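Local coordinates for protein putative alcohol dehydrogenase (Sinorhizobium meliloti, PDB 4J6F) that is a putative alcohol dehydrogenase of the medium-chain family, probably using a nicotinamide cofactor and perhaps binding zinc, at residues Ile224-Ala238 with Met246-Gly258. Residues are numbered along the deposited sequence; the frame is centred on the assembly and turned at random.
Sequences IQLARARGAVPIAVA and MLDIGAQAVVTRG
R228 turns back at chi2 (-64°), laying its guanidinium beside the backbone of G250. Q252 holds CG anti to the backbone N (chi1 178°), and the bend at chi2 swings OE1 toward R228 NH2. R228 NE donates to G250 O at 2.7 Å, in the carbonyl plane. R228 NH2 adds a weak bond to G250 O and a bond of 3.2 Å to Q252 OE1, on a lone pair. Both acceptors lie at the guanidinium edge, while P234 CD sits over one face, offset toward the rim. The guanidinium and amide planes are 68° apart. With an alanine in place of R228, G250 O is likely to lose these donors and the Q252 amide to turn more freely. G250 ends helix 243-248 in a Schellman motif. Its phi is positive, and a side chain would run into the carbonyl O of I249.

Apolar packing lies on the sheet face that carries A236 and A238. I224 CG2 rests 4.0 Å from I249 CG1, and I224 CD1 meets the selenium of M246 at 3.9 Å. M246 CG lies 3.7 Å from A238 CB. A236 CB touches M246 CB and A251 CB; the small A236 and A251 are consistent with close packing of M246 over the strand. Q252 CB packs 3.5 Å from V233 CG1.

The backbones pair in parallel. Q252 N bonds to P234 O (2.8 Å), and the ladder continues to R257. Strands 233-238 and 253-256, joined by helix 243-248, form a beta-alpha-beta unit of the Rossmann-type domain. Strand 253-256 is outermost in the chain's six-stranded parallel sheet, and 209-212 flanks 233-238 on its other edge. Helix 262-270 packs on the face carrying I235, A253 and V255; helix 218-229 packs beside the end of helix 243-248 on the opposite face.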
loop_
_atom_site.group_PDB
_atom_site.type_symbol
_atom_site.label_atom_id
_atom_site.label_comp_id
_atom_site.label_asym_id
_atom_site.label_seq_id
_atom_site.Cartn_x
_atom_site.Cartn_y
_atom_site.Cartn_z
ATOM N N ILE A 224 16.921 11.019 -4.032
ATOM C CA ILE A 224 18.164 10.564 -4.651
ATOM C C ILE A 224 19.344 10.656 -3.671
ATOM O O ILE A 224 20.110 9.699 -3.512
ATOM C CB ILE A 224 18.448 11.318 -5.966
ATOM C CG1 ILE A 224 17.339 10.992 -6.969
ATOM C CG2 ILE A 224 19.833 10.969 -6.530
ATOM C CD1 ILE A 224 17.394 11.801 -8.243
ATOM N N GLN A 225 19.467 11.791 -3.000
ATOM C CA GLN A 225 20.508 11.959 -1.988
ATOM C C GLN A 225 20.274 11.040 -0.791
ATOM O O GLN A 225 21.187 10.313 -0.371
ATOM C CB GLN A 225 20.626 13.414 -1.530
ATOM C CG GLN A 225 21.150 14.381 -2.579
ATOM C CD GLN A 225 21.760 15.606 -1.940
ATOM O OE1 GLN A 225 22.938 15.591 -1.551
ATOM N NE2 GLN A 225 20.966 16.676 -1.806
ATOM N N LEU A 226 19.054 11.039 -0.262
ATOM C CA LEU A 226 18.780 10.216 0.903
ATOM C C LEU A 226 18.971 8.728 0.604
ATOM O O LEU A 226 19.452 7.987 1.449
ATOM C CB LEU A 226 17.402 10.507 1.469
ATOM C CG LEU A 226 17.160 11.939 1.945
ATOM C CD1 LEU A 226 15.671 12.131 2.140
ATOM C CD2 LEU A 226 17.887 12.262 3.234
ATOM N N ALA A 227 18.630 8.294 -0.605
ATOM C CA ALA A 227 18.917 6.923 -1.019
ATOM C C ALA A 227 20.411 6.599 -0.873
ATOM O O ALA A 227 20.789 5.553 -0.328
ATOM C CB ALA A 227 18.471 6.692 -2.448
ATOM N N ARG A 228 21.261 7.504 -1.356
ATOM C CA ARG A 228 22.692 7.299 -1.251
ATOM C C ARG A 228 23.125 7.251 0.213
ATOM O O ARG A 228 23.913 6.399 0.606
ATOM C CB ARG A 228 23.434 8.393 -2.002
ATOM C CG ARG A 228 23.427 8.205 -3.497
ATOM C CD ARG A 228 24.169 6.938 -3.870
ATOM N NE ARG A 228 24.142 6.728 -5.311
ATOM C CZ ARG A 228 24.517 5.617 -5.926
ATOM N NH1 ARG A 228 24.955 4.578 -5.229
ATOM N NH2 ARG A 228 24.437 5.546 -7.246
ATOM N N ALA A 229 22.559 8.148 1.015
ATOM C CA ALA A 229 22.899 8.284 2.433
ATOM C C ALA A 229 22.725 7.004 3.231
ATOM O O ALA A 229 23.377 6.826 4.254
ATOM C CB ALA A 229 22.075 9.396 3.063
ATOM N N ARG A 230 21.837 6.123 2.772
ATOM C CA ARG A 230 21.513 4.908 3.517
ATOM C C ARG A 230 22.031 3.654 2.795
ATOM O O ARG A 230 21.799 2.532 3.241
ATOM C CB ARG A 230 20.000 4.851 3.834
ATOM C CG ARG A 230 19.143 4.139 2.803
ATOM C CD ARG A 230 17.671 4.522 2.778
ATOM N NE ARG A 230 17.152 5.228 3.947
ATOM C CZ ARG A 230 16.093 4.848 4.664
ATOM N NH1 ARG A 230 15.440 3.736 4.369
ATOM N NH2 ARG A 230 15.681 5.588 5.688
ATOM N N GLY A 231 22.744 3.859 1.686
ATOM C CA GLY A 231 23.404 2.766 0.969
ATOM C C GLY A 231 22.611 2.172 -0.182
ATOM O O GLY A 231 22.975 1.128 -0.725
ATOM N N ALA A 232 21.523 2.834 -0.560
ATOM C CA ALA A 232 20.676 2.362 -1.646
ATOM C C ALA A 232 21.105 2.925 -2.994
ATOM O O ALA A 232 21.871 3.887 -3.066
ATOM C CB ALA A 232 19.226 2.712 -1.364
ATOM N N VAL A 233 20.585 2.321 -4.058
ATOM C CA VAL A 233 20.915 2.712 -5.425
ATOM C C VAL A 233 19.706 3.388 -6.100
ATOM O O VAL A 233 18.702 2.729 -6.396
ATOM C CB VAL A 233 21.418 1.492 -6.255
ATOM C CG1 VAL A 233 22.045 1.946 -7.564
ATOM C CG2 VAL A 233 22.436 0.673 -5.468
ATOM N N PRO A 234 19.790 4.713 -6.326
ATOM C CA PRO A 234 18.720 5.445 -7.009
ATOM C C PRO A 234 18.910 5.500 -8.514
ATOM O O PRO A 234 20.041 5.633 -9.002
ATOM C CB PRO A 234 18.841 6.856 -6.431
ATOM C CG PRO A 234 20.281 6.992 -6.057
ATOM C CD PRO A 234 20.858 5.614 -5.861
ATOM N N ILE A 235 17.797 5.396 -9.234
ATOM C CA ILE A 235 17.766 5.598 -10.680
ATOM C C ILE A 235 16.734 6.674 -10.964
ATOM O O ILE A 235 15.543 6.494 -10.687
ATOM C CB ILE A 235 17.395 4.307 -11.444
ATOM C CG1 ILE A 235 18.507 3.277 -11.317
ATOM C CG2 ILE A 235 17.151 4.594 -12.920
ATOM C CD1 ILE A 235 18.102 1.920 -11.822
ATOM N N ALA A 236 17.191 7.789 -11.515
ATOM C CA ALA A 236 16.339 8.950 -11.702
ATOM C C ALA A 236 15.544 8.827 -12.987
ATOM O O ALA A 236 16.069 8.349 -13.993
ATOM C CB ALA A 236 17.185 10.210 -11.719
ATOM N N VAL A 237 14.274 9.232 -12.950
ATOM C CA VAL A 237 13.527 9.453 -14.187
ATOM C C VAL A 237 13.433 10.941 -14.278
ATOM O O VAL A 237 12.788 11.563 -13.431
ATOM C CB VAL A 237 12.095 8.889 -14.172
ATOM C CG1 VAL A 237 11.401 9.231 -15.474
ATOM C CG2 VAL A 237 12.095 7.381 -13.959
ATOM N N ALA A 238 14.084 11.516 -15.284
ATOM C CA ALA A 238 14.211 12.980 -15.365
ATOM C C ALA A 238 13.776 13.543 -16.694
ATOM O O ALA A 238 13.888 12.877 -17.728
ATOM C CB ALA A 238 15.644 13.418 -15.075
HETATM N N MSE A 246 21.205 15.039 -12.601
HETATM C CA MSE A 246 20.807 13.936 -11.731
HETATM C C MSE A 246 22.010 13.110 -11.401
HETATM O O MSE A 246 22.194 12.728 -10.244
HETATM C CB MSE A 246 19.702 13.087 -12.346
HETATM C CG MSE A 246 18.406 13.856 -12.580
HETATM SE SE MSE A 246 17.634 14.577 -10.908
HETATM C CE MSE A 246 18.537 16.323 -10.771
ATOM N N LEU A 247 22.854 12.842 -12.400
ATOM C CA LEU A 247 24.137 12.190 -12.151
ATOM C C LEU A 247 24.962 12.952 -11.097
ATOM O O LEU A 247 25.605 12.353 -10.224
ATOM C CB LEU A 247 24.924 12.025 -13.455
ATOM C CG LEU A 247 24.374 11.024 -14.482
ATOM C CD1 LEU A 247 25.190 11.030 -15.765
ATOM C CD2 LEU A 247 24.264 9.603 -13.927
ATOM N N ASP A 248 24.904 14.273 -11.157
ATOM C CA ASP A 248 25.685 15.101 -10.249
ATOM C C ASP A 248 25.271 14.960 -8.790
ATOM O O ASP A 248 26.089 15.124 -7.897
ATOM C CB ASP A 248 25.612 16.569 -10.661
ATOM C CG ASP A 248 26.908 17.308 -10.414
ATOM O OD1 ASP A 248 27.735 16.824 -9.617
ATOM O OD2 ASP A 248 27.104 18.372 -11.034
ATOM N N ILE A 249 24.005 14.665 -8.541
ATOM C CA ILE A 249 23.551 14.534 -7.162
ATOM C C ILE A 249 23.527 13.092 -6.662
ATOM O O ILE A 249 23.094 12.849 -5.540
ATOM C CB ILE A 249 22.201 15.243 -6.913
ATOM C CG1 ILE A 249 21.080 14.575 -7.703
ATOM C CG2 ILE A 249 22.312 16.719 -7.268
ATOM C CD1 ILE A 249 19.696 15.039 -7.317
ATOM N N GLY A 250 24.003 12.148 -7.485
ATOM C CA GLY A 250 24.257 10.767 -7.047
ATOM C C GLY A 250 23.429 9.656 -7.674
ATOM O O GLY A 250 23.506 8.511 -7.231
ATOM N N ALA A 251 22.636 9.968 -8.703
ATOM C CA ALA A 251 21.844 8.937 -9.388
ATOM C C ALA A 251 22.777 7.937 -10.045
ATOM O O ALA A 251 23.818 8.313 -10.578
ATOM C CB ALA A 251 20.919 9.546 -10.428
ATOM N N GLN A 252 22.401 6.668 -10.008
ATOM C CA GLN A 252 23.192 5.618 -10.630
ATOM C C GLN A 252 23.086 5.705 -12.144
ATOM O O GLN A 252 24.076 5.690 -12.844
ATOM C CB GLN A 252 22.736 4.238 -10.132
ATOM C CG GLN A 252 23.469 3.049 -10.741
ATOM C CD GLN A 252 24.976 3.103 -10.543
ATOM O OE1 GLN A 252 25.487 3.690 -9.580
ATOM N NE2 GLN A 252 25.699 2.480 -11.462
ATOM N N ALA A 253 21.866 5.779 -12.638
ATOM C CA ALA A 253 21.617 5.970 -14.050
ATOM C C ALA A 253 20.387 6.842 -14.169
ATOM O O ALA A 253 19.581 6.954 -13.227
ATOM C CB ALA A 253 21.391 4.639 -14.737
ATOM N N VAL A 254 20.256 7.472 -15.328
ATOM C CA VAL A 254 19.133 8.349 -15.599
ATOM C C VAL A 254 18.348 7.834 -16.802
ATOM O O VAL A 254 18.909 7.333 -17.764
ATOM C CB VAL A 254 19.600 9.804 -15.815
ATOM C CG1 VAL A 254 18.414 10.748 -15.915
ATOM C CG2 VAL A 254 20.503 10.244 -14.677
ATOM N N VAL A 255 17.036 7.940 -16.704
ATOM C CA VAL A 255 16.121 7.602 -17.770
ATOM C C VAL A 255 15.382 8.905 -18.109
ATOM O O VAL A 255 14.811 9.553 -17.230
ATOM C CB VAL A 255 15.132 6.505 -17.308
ATOM C CG1 VAL A 255 13.974 6.377 -18.277
ATOM C CG2 VAL A 255 15.833 5.165 -17.137
ATOM N N THR A 256 15.426 9.299 -19.377
ATOM C CA THR A 256 14.758 10.510 -19.853
ATOM C C THR A 256 13.284 10.221 -20.117
ATOM O O THR A 256 12.945 9.267 -20.819
ATOM C CB THR A 256 15.425 11.045 -21.135
ATOM O OG1 THR A 256 16.833 11.216 -20.914
ATOM C CG2 THR A 256 14.819 12.369 -21.541
ATOM N N ARG A 257 12.408 11.046 -19.557
ATOM C CA ARG A 257 10.978 10.772 -19.630
ATOM C C ARG A 257 10.468 10.740 -21.070
ATOM O O ARG A 257 9.703 9.845 -21.432
ATOM C CB ARG A 257 10.184 11.779 -18.800
ATOM C CG ARG A 257 8.824 11.267 -18.349
ATOM C CD ARG A 257 8.009 12.372 -17.699
ATOM N NE ARG A 257 8.575 12.848 -16.431
ATOM C CZ ARG A 257 9.259 13.986 -16.283
ATOM N NH1 ARG A 257 9.478 14.788 -17.328
ATOM N NH2 ARG A 257 9.729 14.321 -15.083
ATOM N N GLY A 258 10.917 11.701 -21.880
ATOM C CA GLY A 258 10.458 11.862 -23.263
ATOM C C GLY A 258 10.217 10.592 -24.070
ATOM O O GLY A 258 9.082 10.136 -24.201
#